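Elongation factor G (Thermus thermophilus, PDB 2DY1) binds GTP with a magnesium ion and, as its family suggests, probably works as a GTPase in the elongation step of protein synthesis. Local coordinates at residues 387-390 and 394-397; 399-404 and 441-446; 406-411 and 437-442. All blocks are in the same frame, centred on the assembly; numbering follows the deposited sequence.

Interaction 1 (387-390 and 394-397)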
loop_
_atom_site.group_PDB
_atom_site.type_symbol
_atom_site.label_atom_id
_atom_site.label_comp_id
_atom_site.label_asym_id
_atom_site.label_seq_id
_atom_site.Cartn_x
_atom_site.Cartn_y
_atom_site.Cartn_z
ATOM N N LEU A 387 9.919 -15.180 8.725
ATOM C CA LEU A 387 11.270 -14.616 8.770
ATOM C C LEU A 387 12.224 -15.411 9.629
ATOM O O LEU A 387 11.862 -15.829 10.730
ATOM C CB LEU A 387 11.252 -13.205 9.364
ATOM C CG LEU A 387 10.690 -11.957 8.710
ATOM C CD1 LEU A 387 11.379 -10.741 9.351
ATOM C CD2 LEU A 387 10.964 -11.977 7.245
ATOM N N HIS A 388 13.455 -15.584 9.154
ATOM C CA HIS A 388 14.468 -16.317 9.905
ATOM C C HIS A 388 15.829 -15.616 9.828
ATOM O O HIS A 388 16.295 -15.298 8.740
ATOM C CB HIS A 388 14.653 -17.713 9.310
ATOM C CG HIS A 388 13.374 -18.428 9.017
ATOM N ND1 HIS A 388 12.757 -19.253 9.933
ATOM C CD2 HIS A 388 12.590 -18.436 7.912
ATOM C CE1 HIS A 388 11.649 -19.741 9.405
ATOM N NE2 HIS A 388 11.524 -19.262 8.179
ATOM N N PRO A 389 16.462 -15.326 10.971
ATOM C CA PRO A 389 17.774 -14.688 10.845
ATOM C C PRO A 389 18.708 -15.773 10.305
ATOM O O PRO A 389 18.556 -16.956 10.645
ATOM C CB PRO A 389 18.123 -14.303 12.280
ATOM C CG PRO A 389 17.366 -15.343 13.105
ATOM C CD PRO A 389 16.046 -15.424 12.383
ATOM N N LYS A 390 19.665 -15.382 9.472
ATOM C CA LYS A 390 20.579 -16.360 8.875
ATOM C C LYS A 390 21.459 -17.058 9.909
ATOM O O LYS A 390 21.601 -18.299 9.892
ATOM C CB LYS A 390 21.430 -15.670 7.801
ATOM C CG LYS A 390 22.455 -16.588 7.119
ATOM C CD LYS A 390 23.093 -15.884 5.923
ATOM C CE LYS A 390 24.366 -16.602 5.435
ATOM N NZ LYS A 390 24.913 -15.956 4.203
ATOM N N ASP A 394 23.013 -12.212 13.069
ATOM C CA ASP A 394 21.736 -11.679 12.600
ATOM C C ASP A 394 20.627 -11.722 13.651
ATOM O O ASP A 394 19.859 -10.769 13.773
ATOM C CB ASP A 394 21.310 -12.424 11.338
ATOM C CG ASP A 394 22.413 -12.450 10.299
ATOM O OD1 ASP A 394 22.812 -11.369 9.824
ATOM O OD2 ASP A 394 22.901 -13.561 9.966
ATOM N N GLU A 395 20.536 -12.807 14.410
ATOM C CA GLU A 395 19.494 -12.898 15.426
ATOM C C GLU A 395 19.661 -11.784 16.468
ATOM O O GLU A 395 18.681 -11.193 16.902
ATOM C CB GLU A 395 19.519 -14.268 16.116
ATOM C CG GLU A 395 18.500 -14.390 17.258
ATOM C CD GLU A 395 17.051 -14.386 16.778
ATOM O OE1 GLU A 395 16.609 -15.401 16.199
ATOM O OE2 GLU A 395 16.354 -13.365 16.978
ATOM N N ALA A 396 20.901 -11.480 16.835
ATOM C CA ALA A 396 21.160 -10.445 17.835
ATOM C C ALA A 396 20.830 -9.039 17.347
ATOM O O ALA A 396 20.501 -8.152 18.139
ATOM C CB ALA A 396 22.613 -10.497 18.269
ATOM N N ARG A 397 20.927 -8.838 16.040
ATOM C CA ARG A 397 20.683 -7.534 15.435
ATOM C C ARG A 397 19.289 -7.390 14.830
ATOM O O ARG A 397 18.880 -6.279 14.480
ATOM C CB ARG A 397 21.695 -7.282 14.304
ATOM C CG ARG A 397 23.184 -7.154 14.685
ATOM C CD ARG A 397 24.022 -7.007 13.402
ATOM N NE ARG A 397 25.453 -6.864 13.647
ATOM C CZ ARG A 397 26.369 -6.709 12.691
ATOM N NH1 ARG A 397 26.012 -6.670 11.415
ATOM N NH2 ARG A 397 27.655 -6.610 13.008
#
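Pro-389 and Glu-395 lie side by side and point the same way where the first strand of a ferredoxin-like (beta-alpha-beta-beta-alpha-beta) domain turns into its first helix. Strand 383-389 ends in the proline, Lys-390 and Gly-391 make the turn, and helix 392-408 folds back so that its first turn packs on the end of the strand. The flank of the proline ring does most of the touching. Its CB sits 3.5 Å from the backbone N of Glu-395, while its CG is met by the carboxylate of that residue, with OE1 at 3.2 Å. The glutamate reaches this place by a bend: CG stands anti to the backbone N, and the turn at chi2 (68°) brings the acid group back beside the ring instead of letting it run straight out from the helix. Asp-394, one residue earlier on the helix, adds its CB, 3.8 Å from CB of Pro-389.

Lys-390 and Asp-394 form a second pair of side-by-side neighbours. OD2 of the aspartate rests 3.4 Å from CB of Lys-390, at the root of the chain. With CG beside its own backbone N (chi1 -51°), Asp-394 turns both carboxylate oxygens toward backbone donors: OD2 accepts from N of Gly-391 and OD1 from N of Glu-446. These amides probably stabilise the negative charge of a buried acid, and they tie the helix start to Gly-391 just before it and to Glu-446 ahead of strand 447-450. The lysine does not pair with its neighbour. Its extended chain carries the ammonium away to a salt bridge with OE2 of Glu-446, leaving NZ of Lys-390 6.6 Å from OD2 of Asp-394.

Interaction 2 (399-404 and 441-446)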
loop_
_atom_site.group_PDB
_atom_site.type_symbol
_atom_site.label_atom_id
_atom_site.label_comp_id
_atom_site.label_asym_id
_atom_site.label_seq_id
_atom_site.Cartn_x
_atom_site.Cartn_y
_atom_site.Cartn_z
ATOM N N GLY A 399 16.023 -7.553 15.912
ATOM C CA GLY A 399 15.009 -6.686 16.495
ATOM C C GLY A 399 15.160 -5.224 16.121
ATOM O O GLY A 399 14.189 -4.585 15.709
ATOM N N GLU A 400 16.368 -4.678 16.265
ATOM C CA GLU A 400 16.580 -3.277 15.961
ATOM C C GLU A 400 16.468 -2.984 14.469
ATOM O O GLU A 400 15.967 -1.931 14.065
ATOM C CB GLU A 400 17.942 -2.824 16.504
ATOM C CG GLU A 400 18.385 -1.443 16.058
ATOM C CD GLU A 400 17.444 -0.321 16.476
ATOM O OE1 GLU A 400 17.594 0.797 15.936
ATOM O OE2 GLU A 400 16.566 -0.544 17.335
ATOM N N ALA A 401 16.927 -3.911 13.638
ATOM C CA ALA A 401 16.841 -3.685 12.194
ATOM C C ALA A 401 15.370 -3.680 11.757
ATOM O O ALA A 401 14.977 -2.888 10.877
ATOM C CB ALA A 401 17.638 -4.772 11.429
ATOM N N LEU A 402 14.562 -4.549 12.364
ATOM C CA LEU A 402 13.134 -4.590 12.040
ATOM C C LEU A 402 12.465 -3.328 12.533
ATOM O O LEU A 402 11.546 -2.827 11.889
ATOM C CB LEU A 402 12.455 -5.803 12.665
ATOM C CG LEU A 402 12.757 -7.136 11.978
ATOM C CD1 LEU A 402 12.218 -8.268 12.837
ATOM C CD2 LEU A 402 12.131 -7.173 10.590
ATOM N N ARG A 403 12.906 -2.822 13.686
ATOM C CA ARG A 403 12.317 -1.580 14.192
ATOM C C ARG A 403 12.531 -0.468 13.145
ATOM O O ARG A 403 11.590 0.272 12.799
ATOM C CB ARG A 403 12.975 -1.165 15.506
ATOM C CG ARG A 403 12.282 0.039 16.182
ATOM C CD ARG A 403 13.135 0.614 17.317
ATOM N NE ARG A 403 14.349 1.238 16.798
ATOM C CZ ARG A 403 14.364 2.371 16.098
ATOM N NH1 ARG A 403 13.230 3.016 15.849
ATOM N NH2 ARG A 403 15.504 2.833 15.604
ATOM N N LYS A 404 13.759 -0.341 12.649
ATOM C CA LYS A 404 14.084 0.662 11.635
ATOM C C LYS A 404 13.260 0.432 10.359
ATOM O O LYS A 404 12.721 1.366 9.766
ATOM C CB LYS A 404 15.574 0.603 11.259
ATOM C CG LYS A 404 16.548 1.110 12.327
ATOM C CD LYS A 404 17.948 1.159 11.711
ATOM C CE LYS A 404 18.972 1.747 12.679
ATOM N NZ LYS A 404 19.295 0.799 13.777
ATOM N N GLN A 441 19.311 -6.072 4.921
ATOM C CA GLN A 441 20.732 -6.293 4.583
ATOM C C GLN A 441 21.508 -4.957 4.655
ATOM O O GLN A 441 22.659 -4.918 5.080
ATOM C CB GLN A 441 20.815 -6.913 3.177
ATOM C CG GLN A 441 22.194 -6.938 2.520
ATOM C CD GLN A 441 22.114 -7.438 1.072
ATOM O OE1 GLN A 441 21.292 -6.953 0.259
ATOM N NE2 GLN A 441 22.947 -8.412 0.747
ATOM N N ASP A 442 20.888 -3.851 4.234
ATOM C CA ASP A 442 21.551 -2.552 4.291
ATOM C C ASP A 442 21.829 -2.189 5.730
ATOM O O ASP A 442 22.789 -1.470 6.013
ATOM C CB ASP A 442 20.687 -1.425 3.714
ATOM C CG ASP A 442 20.362 -1.610 2.258
ATOM O OD1 ASP A 442 21.041 -2.401 1.576
ATOM O OD2 ASP A 442 19.412 -0.929 1.780
ATOM N N TYR A 443 20.956 -2.657 6.619
ATOM C CA TYR A 443 21.087 -2.370 8.050
ATOM C C TYR A 443 22.035 -3.357 8.730
ATOM O O TYR A 443 22.211 -3.312 9.952
ATOM C CB TYR A 443 19.732 -2.422 8.752
ATOM C CG TYR A 443 18.717 -1.382 8.271
ATOM C CD1 TYR A 443 19.133 -0.141 7.806
ATOM C CD2 TYR A 443 17.349 -1.640 8.347
ATOM C CE1 TYR A 443 18.195 0.837 7.427
ATOM C CE2 TYR A 443 16.408 -0.673 7.974
ATOM C CZ TYR A 443 16.845 0.558 7.524
ATOM O OH TYR A 443 15.928 1.557 7.223
ATOM N N GLY A 444 22.626 -4.248 7.944
ATOM C CA GLY A 444 23.595 -5.204 8.497
ATOM C C GLY A 444 23.061 -6.562 8.935
ATOM O O GLY A 444 23.750 -7.332 9.610
ATOM N N VAL A 445 21.850 -6.890 8.523
ATOM C CA VAL A 445 21.240 -8.134 8.943
ATOM C C VAL A 445 20.828 -9.016 7.785
ATOM O O VAL A 445 20.131 -8.573 6.883
ATOM C CB VAL A 445 19.997 -7.830 9.808
ATOM C CG1 VAL A 445 19.374 -9.121 10.337
ATOM C CG2 VAL A 445 20.394 -6.900 10.962
ATOM N N GLU A 446 21.282 -10.267 7.803
ATOM C CA GLU A 446 20.883 -11.218 6.772
ATOM C C GLU A 446 19.688 -12.020 7.275
ATOM O O GLU A 446 19.765 -12.691 8.310
ATOM C CB GLU A 446 22.025 -12.196 6.446
ATOM C CG GLU A 446 23.197 -11.572 5.714
ATOM C CD GLU A 446 24.324 -12.571 5.523
ATOM O OE1 GLU A 446 25.142 -12.727 6.452
ATOM O OE2 GLU A 446 24.354 -13.202 4.455
#
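Ala-401 and Tyr-443 bring the two backbones nearest, CA to CA 6.1 Å, where helix 392-408 passes the C-terminal end of helix 430-442, the two helices of a ferredoxin-like domain. That end is closed by a Schellman motif. Gly-444 supplies the positive phi (93°), its N bonds to O of Gln-441, N of Val-445 probably bonds to O of Leu-440, and the chain then leaves toward the last strand with Val-445 facing the partner helix.

The small side chain of Ala-401 lets the chain after the turn come close. Its CB meets CG2 of Val-445 at 3.5 Å and lies 4.1 Å from CB of Tyr-443. The tyrosine ring continues along the helix to Lys-404, where CE2 touches CB of the lysine at 3.6 Å. Farther out, the methylene CD of Lys-404 stands almost exactly over the middle of the ring, 4.1 Å from the centroid of Tyr-443 and 3° off the normal, a CH-pi contact. The phenol reaches beyond the pair, and its OH bonds to O of Val-293.

The amino end of the lysine is drawn back to its own helix. Beyond the ring face the chain bends at chi4 (73°), which turns the ammonium to the carboxylate of Glu-400. Arg-403 grips the same acid side-on, NE to OE2 and NH2 to OE1, both oxygens being met on their syn sides. The network thus fixes the lysine chain from its far end while the ring supports its middle: NZ of Lys-404 takes the anti lone pair of OE1 of Glu-400 at 2.7 Å.

Interaction 3 (406-411 and 437-442)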
loop_
_atom_site.group_PDB
_atom_site.type_symbol
_atom_site.label_atom_id
_atom_site.label_comp_id
_atom_site.label_asym_id
_atom_site.label_seq_id
_atom_site.Cartn_x
_atom_site.Cartn_y
_atom_site.Cartn_z
ATOM N N LEU A 406 10.350 -1.023 9.939
ATOM C CA LEU A 406 8.934 -0.688 10.083
ATOM C C LEU A 406 8.716 0.803 10.307
ATOM O O LEU A 406 7.624 1.300 10.047
ATOM C CB LEU A 406 8.285 -1.537 11.197
ATOM C CG LEU A 406 7.697 -2.912 10.829
ATOM C CD1 LEU A 406 6.400 -2.717 10.066
ATOM C CD2 LEU A 406 8.682 -3.727 9.987
ATOM N N GLU A 407 9.723 1.517 10.807
ATOM C CA GLU A 407 9.585 2.975 10.944
ATOM C C GLU A 407 9.569 3.553 9.542
ATOM O O GLU A 407 8.763 4.435 9.213
ATOM C CB GLU A 407 10.785 3.603 11.655
ATOM C CG GLU A 407 10.740 3.587 13.135
ATOM C CD GLU A 407 9.548 4.342 13.688
ATOM O OE1 GLU A 407 9.203 5.439 13.173
ATOM O OE2 GLU A 407 8.969 3.831 14.656
ATOM N N GLU A 408 10.492 3.075 8.712
ATOM C CA GLU A 408 10.611 3.558 7.357
ATOM C C GLU A 408 9.439 3.088 6.512
ATOM O O GLU A 408 8.939 3.827 5.657
ATOM C CB GLU A 408 11.949 3.050 6.779
ATOM C CG GLU A 408 12.277 3.504 5.409
ATOM C CD GLU A 408 13.683 3.077 5.024
ATOM O OE1 GLU A 408 14.653 3.811 5.328
ATOM O OE2 GLU A 408 13.789 1.999 4.412
ATOM N N ASP A 409 8.952 1.874 6.776
ATOM C CA ASP A 409 7.869 1.339 5.961
ATOM C C ASP A 409 6.748 0.701 6.755
ATOM O O ASP A 409 6.715 -0.503 6.976
ATOM C CB ASP A 409 8.443 0.326 4.961
ATOM C CG ASP A 409 7.408 -0.189 3.988
ATOM O OD1 ASP A 409 6.236 0.268 3.992
ATOM O OD2 ASP A 409 7.776 -1.068 3.193
ATOM N N PRO A 410 5.799 1.528 7.213
ATOM C CA PRO A 410 4.653 1.052 7.991
ATOM C C PRO A 410 3.621 0.286 7.149
ATOM O O PRO A 410 2.557 -0.099 7.664
ATOM C CB PRO A 410 4.083 2.347 8.602
ATOM C CG PRO A 410 5.240 3.293 8.588
ATOM C CD PRO A 410 5.898 2.996 7.264
ATOM N N SER A 411 3.908 0.084 5.855
ATOM C CA SER A 411 2.993 -0.691 5.018
ATOM C C SER A 411 3.285 -2.185 5.172
ATOM O O SER A 411 2.570 -3.018 4.621
ATOM C CB SER A 411 3.083 -0.296 3.536
ATOM O OG SER A 411 4.199 -0.898 2.893
ATOM N N LYS A 437 13.769 -7.373 2.413
ATOM C CA LYS A 437 14.896 -8.251 2.728
ATOM C C LYS A 437 16.196 -7.503 2.455
ATOM O O LYS A 437 17.153 -7.571 3.233
ATOM C CB LYS A 437 14.822 -9.512 1.861
ATOM C CG LYS A 437 16.003 -10.450 2.046
ATOM C CD LYS A 437 15.795 -11.743 1.262
ATOM C CE LYS A 437 17.010 -12.659 1.478
ATOM N NZ LYS A 437 16.968 -13.816 0.539
ATOM N N GLU A 438 16.235 -6.812 1.322
ATOM C CA GLU A 438 17.403 -6.031 0.941
ATOM C C GLU A 438 17.656 -4.903 1.920
ATOM O O GLU A 438 18.803 -4.606 2.231
ATOM C CB GLU A 438 17.214 -5.455 -0.474
ATOM C CG GLU A 438 17.204 -6.554 -1.532
ATOM C CD GLU A 438 16.645 -6.097 -2.874
ATOM O OE1 GLU A 438 16.704 -4.890 -3.188
ATOM O OE2 GLU A 438 16.166 -6.967 -3.636
ATOM N N ARG A 439 16.584 -4.259 2.393
ATOM C CA ARG A 439 16.776 -3.161 3.313
ATOM C C ARG A 439 17.366 -3.646 4.639
ATOM O O ARG A 439 18.224 -2.962 5.201
ATOM C CB ARG A 439 15.449 -2.398 3.520
ATOM C CG ARG A 439 15.654 -1.063 4.219
ATOM C CD ARG A 439 16.578 -0.167 3.422
ATOM N NE ARG A 439 16.444 1.245 3.805
ATOM C CZ ARG A 439 17.262 2.194 3.371
ATOM N NH1 ARG A 439 18.276 1.884 2.553
ATOM N NH2 ARG A 439 17.063 3.465 3.719
ATOM N N LEU A 440 16.915 -4.805 5.124
ATOM C CA LEU A 440 17.451 -5.378 6.357
ATOM C C LEU A 440 18.955 -5.628 6.127
ATOM O O LEU A 440 19.779 -5.399 7.020
ATOM C CB LEU A 440 16.706 -6.677 6.690
ATOM C CG LEU A 440 15.265 -6.411 7.156
ATOM C CD1 LEU A 440 14.450 -7.692 7.250
ATOM C CD2 LEU A 440 15.328 -5.729 8.538
ATOM N N GLN A 441 19.311 -6.072 4.921
ATOM C CA GLN A 441 20.732 -6.293 4.583
ATOM C C GLN A 441 21.508 -4.957 4.655
ATOM O O GLN A 441 22.659 -4.918 5.080
ATOM C CB GLN A 441 20.815 -6.913 3.177
ATOM C CG GLN A 441 22.194 -6.938 2.520
ATOM C CD GLN A 441 22.114 -7.438 1.072
ATOM O OE1 GLN A 441 21.292 -6.953 0.259
ATOM N NE2 GLN A 441 22.947 -8.412 0.747
ATOM N N ASP A 442 20.888 -3.851 4.234
ATOM C CA ASP A 442 21.551 -2.552 4.291
ATOM C C ASP A 442 21.829 -2.189 5.730
ATOM O O ASP A 442 22.789 -1.470 6.013
ATOM C CB ASP A 442 20.687 -1.425 3.714
ATOM C CG ASP A 442 20.362 -1.610 2.258
ATOM O OD1 ASP A 442 21.041 -2.401 1.576
ATOM O OD2 ASP A 442 19.412 -0.929 1.780
#
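Glu-408 and Arg-439 carry this contact between the two helices of the ferredoxin-like domain III, with side chains crossing at about a right angle. The tight part is a side-on, two-point salt bridge: NE of Arg-439 meets OE2 of Glu-408 at 2.8 Å, and NH2 of Arg-439 meets OE1 at 2.9 Å. The planes are turned 36° apart, and the NH2 bond is the straighter. The bend at chi2 of Arg-439 (59°) turns its NE-NH2 edge toward the acid.

Elsewhere the contact is loose. The closest CA atoms, those of Glu-408 and Arg-439, are 10.0 Å apart. Asp-409 turns back on its own chain: its OD1 accepts from N of Ser-411, an Asx turn, and from OG of that serine. Toward the more exposed side, NH1 of Arg-439 makes a salt bridge to OD2 of Asp-442.

NH2 also pairs with Asp-294, and OE1 of Glu-408 accepts from N of Val-293. A leucine in place of Arg-439 would probably leave the buried carboxylate of Glu-408 without its countercharge and Asp-294 without its mate. One guanidinium thus serves three carboxylates, probably easing the burial of Glu-408, and joins domain III to strand 285-294 of domain 2.

All three contacts lie in domain III and share helix 392-408, which they follow from its start to its end. Interaction 1 packs that start against strand 383-389; interactions 2 and 3 add helix 430-442, meeting on Gln-441 and Asp-442. Centres are about 9 Å apart for interactions 1 and 2, about 7 Å for 2 and 3, and about 14 Å for 1 and 3, which do not touch. Glu-446 links the first two. The row joins the two helices to each other and, at its first end, to strand 383-389 of the antiparallel sheet; its far end borders strand 285-294 of domain 2 and helix 53-57 of the GTP-binding domain.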